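Aminopeptidase (Aneurinibacillus sp. AM-1, PDB 5IB9) probably acts as a zinc-dependent aminopeptidase of the M28 family, removing residues from peptide N-termini, and carries a protease-associated (PA) domain. Local coordinates at residues I277-Y282 and R345-S350; L97-L102 and I143-T148. All coordinates share one frame; numbering follows the deposited sequence.

Contact 1 of 2, residues I277-Y282 and R345-S350. With BES (2-(3-amino-2-hydroxy-4-phenyl-butyrylamino)-4-methyl-pentanoic acid), chain H.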
ATOM      1  N   ILE A 277      -5.339   0.487   8.911  1.00 10.47           N
ATOM      2  CA  ILE A 277      -4.521  -0.209   7.902  1.00 11.57           C
ATOM      3  C   ILE A 277      -5.356  -1.200   7.130  1.00 10.67           C
ATOM      4  O   ILE A 277      -5.277  -1.267   5.876  1.00 10.57           O
ATOM      5  CB  ILE A 277      -3.258  -0.803   8.515  1.00 12.70           C
ATOM      6  CG1 ILE A 277      -2.549   0.415   9.177  1.00 15.94           C
ATOM      7  CG2 ILE A 277      -2.376  -1.287   7.307  1.00 13.38           C
ATOM      8  CD1 ILE A 277      -1.245  -0.028   9.827  1.00 18.39           C
ATOM      9  N   GLY A 278      -6.111  -1.990   7.830  1.00  9.89           N
ATOM     10  CA  GLY A 278      -6.846  -3.063   7.072  1.00  8.88           C
ATOM     11  C   GLY A 278      -7.886  -2.500   6.195  1.00 10.28           C
ATOM     12  O   GLY A 278      -7.970  -2.978   5.018  1.00 10.15           O
ATOM     13  N   SER A 279      -8.685  -1.490   6.572  1.00  9.58           N
ATOM     14  CA  SER A 279      -9.607  -0.954   5.582  1.00 10.39           C
ATOM     15  C   SER A 279      -8.980  -0.209   4.446  1.00 10.54           C
ATOM     16  O   SER A 279      -9.484  -0.225   3.332  1.00  9.98           O
ATOM     17  CB  SER A 279     -10.671  -0.100   6.236  1.00 12.45           C
ATOM     18  OG  SER A 279     -10.088   0.966   7.011  1.00 11.21           O
ATOM     19  N   LYS A 280      -7.836   0.441   4.684  1.00 10.70           N
ATOM     20  CA  LYS A 280      -7.087   1.048   3.546  1.00 10.13           C
ATOM     21  C   LYS A 280      -6.656  -0.077   2.601  1.00 10.00           C
ATOM     22  O   LYS A 280      -6.745   0.129   1.358  1.00 10.18           O
ATOM     23  CB  LYS A 280      -5.806   1.715   4.101  1.00 11.13           C
ATOM     24  CG  LYS A 280      -6.149   3.102   4.686  1.00 13.47           C
ATOM     25  CD  LYS A 280      -4.856   3.684   5.369  1.00 17.62           C
ATOM     26  CE  LYS A 280      -5.226   5.036   6.039  1.00 21.52           C
ATOM     27  NZ  LYS A 280      -4.021   5.586   6.810  1.00 33.08           N
ATOM     28  N   LYS A 281      -6.177  -1.215   3.116  1.00 10.24           N
ATOM     29  CA  LYS A 281      -5.765  -2.321   2.235  1.00 10.74           C
ATOM     30  C   LYS A 281      -6.970  -2.889   1.578  1.00  9.27           C
ATOM     31  O   LYS A 281      -6.845  -3.295   0.421  1.00  7.55           O
ATOM     32  CB  LYS A 281      -4.981  -3.402   3.000  1.00 11.12           C
ATOM     33  CG  LYS A 281      -3.668  -2.897   3.594  1.00 13.13           C
ATOM     34  CD  LYS A 281      -2.546  -2.791   2.547  1.00 21.89           C
ATOM     35  CE  LYS A 281      -1.275  -2.334   3.355  1.00 26.75           C
ATOM     36  NZ  LYS A 281      -0.192  -1.961   2.396  1.00 35.82           N
ATOM     37  N   TYR A 282      -8.128  -2.968   2.200  1.00  8.96           N
ATOM     38  CA  TYR A 282      -9.279  -3.537   1.481  1.00 10.19           C
ATOM     39  C   TYR A 282      -9.793  -2.557   0.382  1.00  9.65           C
ATOM     40  O   TYR A 282     -10.046  -2.951  -0.740  1.00 10.43           O
ATOM     41  CB  TYR A 282     -10.406  -3.887   2.451  1.00 10.32           C
ATOM     42  CG  TYR A 282     -11.578  -4.478   1.671  1.00  9.42           C
ATOM     43  CD1 TYR A 282     -11.528  -5.830   1.226  1.00  9.74           C
ATOM     44  CD2 TYR A 282     -12.675  -3.703   1.344  1.00 10.60           C
ATOM     45  CE1 TYR A 282     -12.500  -6.306   0.415  1.00 12.29           C
ATOM     46  CE2 TYR A 282     -13.656  -4.144   0.523  1.00 11.15           C
ATOM     47  CZ  TYR A 282     -13.540  -5.469   0.114  1.00  9.94           C
ATOM     48  OH  TYR A 282     -14.552  -5.999  -0.749  1.00 12.60           O
ATOM     49  N   ARG A 345     -11.916   8.731  12.289  1.00 16.57           N
ATOM     50  CA  ARG A 345     -11.336   7.895  13.344  1.00 18.28           C
ATOM     51  C   ARG A 345     -11.801   6.440  13.287  1.00 15.95           C
ATOM     52  O   ARG A 345     -11.757   5.724  14.327  1.00 18.99           O
ATOM     53  CB  ARG A 345     -11.603   8.419  14.796  1.00 19.84           C
ATOM     54  CG  ARG A 345     -11.137   9.868  15.042  1.00 24.91           C
ATOM     55  CD  ARG A 345     -11.741  10.442  16.401  1.00 30.46           C
ATOM     56  NE  ARG A 345     -11.307   9.679  17.572  1.00 30.57           N
ATOM     57  CZ  ARG A 345     -11.669   9.937  18.825  1.00 38.99           C
ATOM     58  NH1 ARG A 345     -12.447  10.984  19.096  1.00 39.81           N
ATOM     59  NH2 ARG A 345     -11.234   9.164  19.813  1.00 37.35           N
ATOM     60  N   SER A 346     -12.370   6.018  12.131  1.00 13.70           N
ATOM     61  CA  SER A 346     -12.768   4.544  12.010  1.00 11.96           C
ATOM     62  C   SER A 346     -12.762   4.252  10.512  1.00 10.85           C
ATOM     63  O   SER A 346     -12.462   5.093   9.702  1.00 11.53           O
ATOM     64  CB  SER A 346     -14.104   4.252  12.695  1.00 13.07           C
ATOM     65  OG  SER A 346     -14.248   2.849  12.880  1.00 11.77           O
ATOM     66  N   ASP A 347     -13.043   3.005  10.191  1.00 11.24           N
ATOM     67  CA  ASP A 347     -12.840   2.483   8.818  1.00 10.93           C
ATOM     68  C   ASP A 347     -13.735   3.114   7.748  1.00 10.55           C
ATOM     69  O   ASP A 347     -13.346   3.023   6.573  1.00 10.48           O
ATOM     70  CB  ASP A 347     -13.031   0.955   8.816  1.00 10.56           C
ATOM     71  CG  ASP A 347     -12.002   0.257   9.722  1.00 11.89           C
ATOM     72  OD1 ASP A 347     -10.789   0.426   9.475  1.00 10.82           O
ATOM     73  OD2 ASP A 347     -12.470  -0.393  10.707  1.00 11.22           O
ATOM     74  N   HIS A 348     -14.778   3.855   8.131  1.00 10.53           N
ATOM     75  CA  HIS A 348     -15.558   4.571   7.098  1.00  9.73           C
ATOM     76  C   HIS A 348     -14.687   5.577   6.366  1.00 11.10           C
ATOM     77  O   HIS A 348     -14.959   5.870   5.199  1.00 12.20           O
ATOM     78  CB  HIS A 348     -16.804   5.220   7.663  1.00 11.07           C
ATOM     79  CG  HIS A 348     -16.511   6.206   8.755  1.00 11.70           C
ATOM     80  ND1 HIS A 348     -15.766   5.906   9.895  1.00 12.44           N
ATOM     81  CD2 HIS A 348     -16.934   7.482   8.868  1.00 13.34           C
ATOM     82  CE1 HIS A 348     -15.706   7.026  10.644  1.00 14.48           C
ATOM     83  NE2 HIS A 348     -16.435   7.975  10.048  1.00 11.14           N
ATOM     84  N   GLU A 349     -13.639   6.100   7.008  1.00 11.73           N
ATOM     85  CA  GLU A 349     -12.722   7.059   6.334  1.00 13.18           C
ATOM     86  C   GLU A 349     -12.044   6.460   5.125  1.00 13.36           C
ATOM     87  O   GLU A 349     -11.691   7.189   4.195  1.00 11.92           O
ATOM     88  CB  GLU A 349     -11.681   7.459   7.338  1.00 15.99           C
ATOM     89  CG  GLU A 349     -10.879   8.732   6.914  1.00 21.02           C
ATOM     90  CD  GLU A 349     -10.102   9.266   8.127  1.00 30.04           C
ATOM     91  OE1 GLU A 349     -10.664   9.530   9.233  1.00 38.14           O
ATOM     92  OE2 GLU A 349      -8.913   9.392   7.985  1.00 29.62           O
ATOM     93  N   SER A 350     -11.864   5.145   5.113  1.00 11.82           N
ATOM     94  CA  SER A 350     -11.223   4.507   3.942  1.00 11.06           C
ATOM     95  C   SER A 350     -12.057   4.433   2.700  1.00 11.44           C
ATOM     96  O   SER A 350     -11.527   4.376   1.585  1.00 13.44           O
ATOM     97  CB  SER A 350     -10.750   3.117   4.410  1.00 10.42           C
ATOM     98  OG  SER A 350      -9.836   3.268   5.530  1.00 13.34           O
TER
HETATM   99  N2  BES H1007     -13.671   3.511  17.806  1.00 29.66           N
HETATM  100  C1  BES H1007     -12.485   4.364  17.729  1.00 27.97           C
HETATM  101  C6  BES H1007     -12.897   5.699  17.113  1.00 33.25           C
HETATM  102  C7  BES H1007     -13.775   6.637  17.934  1.00 35.98           C
HETATM  103  C8  BES H1007     -13.621   6.811  19.332  1.00 34.28           C
HETATM  104  C12 BES H1007     -14.755   7.386  17.245  1.00 37.64           C
HETATM  105  C9  BES H1007     -14.448   7.729  20.015  1.00 36.77           C
HETATM  106  C11 BES H1007     -15.592   8.306  17.936  1.00 37.15           C
HETATM  107  C10 BES H1007     -15.432   8.462  19.322  1.00 38.14           C
HETATM  108  C2  BES H1007     -11.397   3.675  16.897  1.00 30.12           C
HETATM  109  O2  BES H1007     -11.419   2.359  17.447  1.00 16.18           O
HETATM  110  C3  BES H1007     -10.126   4.368  17.250  1.00 31.36           C
HETATM  111  O3  BES H1007      -9.713   4.256  18.399  1.00 33.29           O
HETATM  112  N1  BES H1007      -9.586   5.115  16.350  1.00 31.73           N
HETATM  113  C4  BES H1007      -8.381   5.880  16.683  1.00 32.45           C
HETATM  114  C13 BES H1007      -8.059   6.608  15.390  1.00 32.18           C
HETATM  115  C14 BES H1007      -7.711   5.688  14.215  1.00 36.21           C
HETATM  116  C15 BES H1007      -7.306   6.642  13.098  1.00 33.67           C
HETATM  117  C16 BES H1007      -6.640   4.636  14.512  1.00 31.23           C
HETATM  118  C5  BES H1007      -8.627   6.991  17.697  1.00 38.43           C
HETATM  119  O1  BES H1007      -7.634   7.490  18.303  1.00 42.14           O
HETATM  120  O4  BES H1007      -9.766   7.431  17.937  1.00 34.51           O
HETATM  121  O   HOH W   1      -8.517  -1.043   9.446  1.00 10.56           O
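S279 meets D347 and S350 through a single oxygen. Its OG gives its proton to OD1 of D347, at 2.6 Å. The carboxylate is met on its anti side, 20° out of plane. S350 OG lies 2.7 Å from the same S279 OG and can offer it a proton, though that proton has another acceptor within range. In S279, chi1 of 56° sets OG between the backbone N and the carbonyl carbon, which puts it against both D347 OD1 and S350 OG. K280 comes near S350 OG with its backbone N and, at 3.8 Å, with its CG.

A water makes a second link. It accepts from S279 N and donates to D347 OD1 at 2.7 Å. OD1 therefore accepts two hydrogen bonds, from S279 OG and the water, while OD2 has a weak bond from Q299. The D347 side chain also touches E272, a zinc-binding residue, so it belongs to the second shell.

At the other end of the segment, R345 holds the inhibitor BES. Its NE binds carboxylate atom O4 at 2.7 Å, and NH2 binds the same oxygen at 2.9 Å. BES C8, on the phenyl ring, lies over one guanidinium face. R345 O accepts from BES N1. With an alanine here, O4 of BES would probably lose both its arginine donors, and the inhibitor's phenyl group the guanidinium face beneath C8.

Two donors on OD1 of this buried carboxylate probably favour the ionised form of D347 and limit its rotation beside the zinc site.

Contact 2 of 2, residues L97-L102 and I143-T148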
ATOM      1  N   LEU A  97      17.845  22.490  25.746  1.00 21.34           N
ATOM      2  CA  LEU A  97      16.392  22.501  25.397  1.00 20.16           C
ATOM      3  C   LEU A  97      15.983  23.804  24.784  1.00 20.29           C
ATOM      4  O   LEU A  97      16.226  24.868  25.359  1.00 21.45           O
ATOM      5  CB  LEU A  97      15.609  22.157  26.682  1.00 19.67           C
ATOM      6  CG  LEU A  97      14.101  22.014  26.482  1.00 19.78           C
ATOM      7  CD1 LEU A  97      13.868  20.658  25.760  1.00 23.46           C
ATOM      8  CD2 LEU A  97      13.382  22.068  27.869  1.00 24.20           C
ATOM      9  N   VAL A  98      15.321  23.750  23.621  1.00 18.68           N
ATOM     10  CA  VAL A  98      14.979  24.936  22.839  1.00 20.28           C
ATOM     11  C   VAL A  98      13.502  24.876  22.540  1.00 22.57           C
ATOM     12  O   VAL A  98      13.024  23.890  21.904  1.00 21.30           O
ATOM     13  CB  VAL A  98      15.754  25.052  21.462  1.00 20.69           C
ATOM     14  CG1 VAL A  98      15.408  26.355  20.769  1.00 22.81           C
ATOM     15  CG2 VAL A  98      17.250  24.940  21.699  1.00 25.74           C
ATOM     16  N   TYR A  99      12.808  25.917  22.976  1.00 22.06           N
ATOM     17  CA  TYR A  99      11.366  26.064  22.689  1.00 26.11           C
ATOM     18  C   TYR A  99      11.132  26.512  21.271  1.00 28.17           C
ATOM     19  O   TYR A  99      11.645  27.552  20.827  1.00 27.31           O
ATOM     20  CB  TYR A  99      10.738  27.044  23.669  1.00 26.74           C
ATOM     21  CG  TYR A  99       9.307  27.420  23.393  1.00 29.65           C
ATOM     22  CD1 TYR A  99       8.290  26.439  23.394  1.00 32.63           C
ATOM     23  CD2 TYR A  99       8.971  28.735  23.099  1.00 35.03           C
ATOM     24  CE1 TYR A  99       6.951  26.771  23.147  1.00 34.76           C
ATOM     25  CE2 TYR A  99       7.641  29.098  22.860  1.00 38.38           C
ATOM     26  CZ  TYR A  99       6.636  28.107  22.892  1.00 40.03           C
ATOM     27  OH  TYR A  99       5.342  28.485  22.651  1.00 44.18           O
ATOM     28  N   VAL A 100      10.341  25.722  20.528  1.00 29.70           N
ATOM     29  CA  VAL A 100      10.076  26.090  19.134  1.00 30.90           C
ATOM     30  C   VAL A 100       8.589  26.186  18.838  1.00 33.44           C
ATOM     31  O   VAL A 100       8.166  25.860  17.725  1.00 33.46           O
ATOM     32  CB  VAL A 100      10.746  25.166  18.108  1.00 30.88           C
ATOM     33  CG1 VAL A 100      12.283  25.261  18.203  1.00 28.80           C
ATOM     34  CG2 VAL A 100      10.253  23.737  18.293  1.00 28.09           C
ATOM     35  N   GLY A 101       7.805  26.616  19.827  1.00 34.28           N
ATOM     36  CA  GLY A 101       6.397  26.932  19.545  1.00 37.47           C
ATOM     37  C   GLY A 101       5.639  25.668  19.218  1.00 38.81           C
ATOM     38  O   GLY A 101       5.782  24.681  19.922  1.00 39.63           O
ATOM     39  N   LEU A 102       4.777  25.729  18.201  1.00 40.40           N
ATOM     40  CA  LEU A 102       3.983  24.542  17.759  1.00 42.30           C
ATOM     41  C   LEU A 102       4.774  23.614  16.820  1.00 43.16           C
ATOM     42  O   LEU A 102       4.287  22.543  16.443  1.00 43.25           O
ATOM     43  CB  LEU A 102       2.663  24.963  17.072  1.00 42.65           C
ATOM     44  CG  LEU A 102       1.409  25.516  17.753  1.00 43.77           C
ATOM     45  CD1 LEU A 102       1.168  25.060  19.217  1.00 44.44           C
ATOM     46  CD2 LEU A 102       1.305  27.065  17.558  1.00 47.07           C
ATOM     47  N   ILE A 143      10.620  16.897  22.800  1.00 21.76           N
ATOM     48  CA  ILE A 143       9.675  16.770  23.909  1.00 23.11           C
ATOM     49  C   ILE A 143       8.426  17.550  23.543  1.00 25.13           C
ATOM     50  O   ILE A 143       8.450  18.760  23.229  1.00 24.05           O
ATOM     51  CB  ILE A 143      10.243  17.303  25.230  1.00 22.61           C
ATOM     52  CG1 ILE A 143      11.431  16.481  25.691  1.00 23.44           C
ATOM     53  CG2 ILE A 143       9.133  17.390  26.320  1.00 23.27           C
ATOM     54  CD1 ILE A 143      12.332  17.260  26.711  1.00 20.76           C
ATOM     55  N   ILE A 144       7.280  16.841  23.467  1.00 26.06           N
ATOM     56  CA  ILE A 144       6.060  17.485  23.109  1.00 27.33           C
ATOM     57  C   ILE A 144       5.218  17.619  24.390  1.00 29.18           C
ATOM     58  O   ILE A 144       5.148  16.685  25.219  1.00 31.46           O
ATOM     59  CB  ILE A 144       5.283  16.699  21.985  1.00 27.08           C
ATOM     60  CG1 ILE A 144       6.143  16.583  20.726  1.00 29.43           C
ATOM     61  CG2 ILE A 144       4.029  17.483  21.683  1.00 25.45           C
ATOM     62  CD1 ILE A 144       5.556  15.725  19.672  1.00 29.29           C
ATOM     63  N   TYR A 145       4.662  18.801  24.618  1.00 31.72           N
ATOM     64  CA  TYR A 145       3.863  18.973  25.825  1.00 33.02           C
ATOM     65  C   TYR A 145       2.375  19.214  25.537  1.00 34.22           C
ATOM     66  O   TYR A 145       1.975  19.831  24.504  1.00 33.67           O
ATOM     67  CB  TYR A 145       4.431  20.045  26.768  1.00 32.66           C
ATOM     68  CG  TYR A 145       4.459  21.466  26.263  1.00 34.09           C
ATOM     69  CD1 TYR A 145       3.490  22.379  26.663  1.00 33.85           C
ATOM     70  CD2 TYR A 145       5.541  21.951  25.489  1.00 35.80           C
ATOM     71  CE1 TYR A 145       3.540  23.721  26.259  1.00 35.18           C
ATOM     72  CE2 TYR A 145       5.605  23.302  25.057  1.00 32.12           C
ATOM     73  CZ  TYR A 145       4.609  24.191  25.482  1.00 36.87           C
ATOM     74  OH  TYR A 145       4.607  25.525  25.080  1.00 36.12           O
ATOM     75  N   ASN A 146       1.567  18.711  26.464  1.00 38.74           N
ATOM     76  CA  ASN A 146       0.101  18.630  26.256  1.00 42.86           C
ATOM     77  C   ASN A 146      -0.610  19.979  26.142  1.00 46.14           C
ATOM     78  O   ASN A 146      -0.124  21.034  26.632  1.00 46.43           O
ATOM     79  CB  ASN A 146      -0.563  17.713  27.298  1.00 42.30           C
ATOM     80  CG  ASN A 146      -1.751  16.938  26.728  1.00 42.84           C
ATOM     81  OD1 ASN A 146      -2.237  17.220  25.613  1.00 41.41           O
ATOM     82  ND2 ASN A 146      -2.234  15.982  27.508  1.00 45.08           N
ATOM     83  N   ASN A 147      -1.757  19.891  25.466  1.00 49.36           N
ATOM     84  CA  ASN A 147      -2.645  20.968  25.070  1.00 52.22           C
ATOM     85  C   ASN A 147      -3.761  21.117  26.063  1.00 53.63           C
ATOM     86  O   ASN A 147      -4.578  22.028  25.937  1.00 54.31           O
ATOM     87  CB  ASN A 147      -3.345  20.558  23.776  1.00 52.18           C
ATOM     88  CG  ASN A 147      -3.271  21.616  22.729  1.00 54.64           C
ATOM     89  OD1 ASN A 147      -3.543  21.360  21.561  1.00 56.21           O
ATOM     90  ND2 ASN A 147      -2.844  22.819  23.125  1.00 58.82           N
ATOM     91  N   THR A 148      -3.793  20.213  27.039  1.00 55.33           N
ATOM     92  CA  THR A 148      -5.012  19.891  27.749  1.00 57.00           C
ATOM     93  C   THR A 148      -4.626  19.025  28.950  1.00 57.97           C
ATOM     94  O   THR A 148      -3.422  18.758  29.181  1.00 57.33           O
ATOM     95  CB  THR A 148      -6.025  19.154  26.784  1.00 57.66           C
ATOM     96  OG1 THR A 148      -7.369  19.605  27.015  1.00 58.08           O
ATOM     97  CG2 THR A 148      -5.927  17.599  26.886  1.00 57.06           C
TER
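Two strands of the PA domain, 91-99 and 141-145, meet here through side chains. Strand 117-121 runs between them and pairs parallel with both. The contact therefore spans a whole strand, and L97 CA and I143 CA are 9.0 Å apart. No hydrogen bond joins the two segments.

L97 and I143 touch by their ends. CD1 of L97 lies 3.8 Å from CD1 of I143, and the side chains cross at about a right angle. L181 of helix 171-182 also packs on L97, while V167 and I169 of strand 165-169 pack on I143.

The second pair is Y99 and Y145. The hydroxyl OH of Y145 comes within 3.3 Å of CE1 of Y99. CE1 in turn sits at the edge of the Y145 ring, near its plane. Y145 CG stands between its backbone N and carbonyl carbon, chi1 64°, which carries the ring over toward Y99. On one face of the Y99 ring lies G101 N, 3.4 Å above the centre. Helix 171-182 adds A178 and D175 against Y145 and R182 against Y99.

Parallel strands with a helix over one face are consistent with the beta/beta/alpha fold of PA domains.

Contact 2 comes first in the chain and closes before contact 1 opens. It lies within the PA domain range, and contact 1 within that of peptidase family M28. Their centres are 31 Å apart and their nearest atoms about 12 Å. The centre of contact 1 is about 8 Å from the centre of the chain, that of contact 2 about 26 Å. Contact 1 carries part of the inhibitor pocket, and the side chain of D347 is about 7 Å from a bound zinc ion. H228, D240 and D301 bind one ion there; D240, E273 and H371 bind another. Contact 2 lies away from these sites. Contact 1 thus lies beside the probable active site, and contact 2 joins strands inside the PA domain.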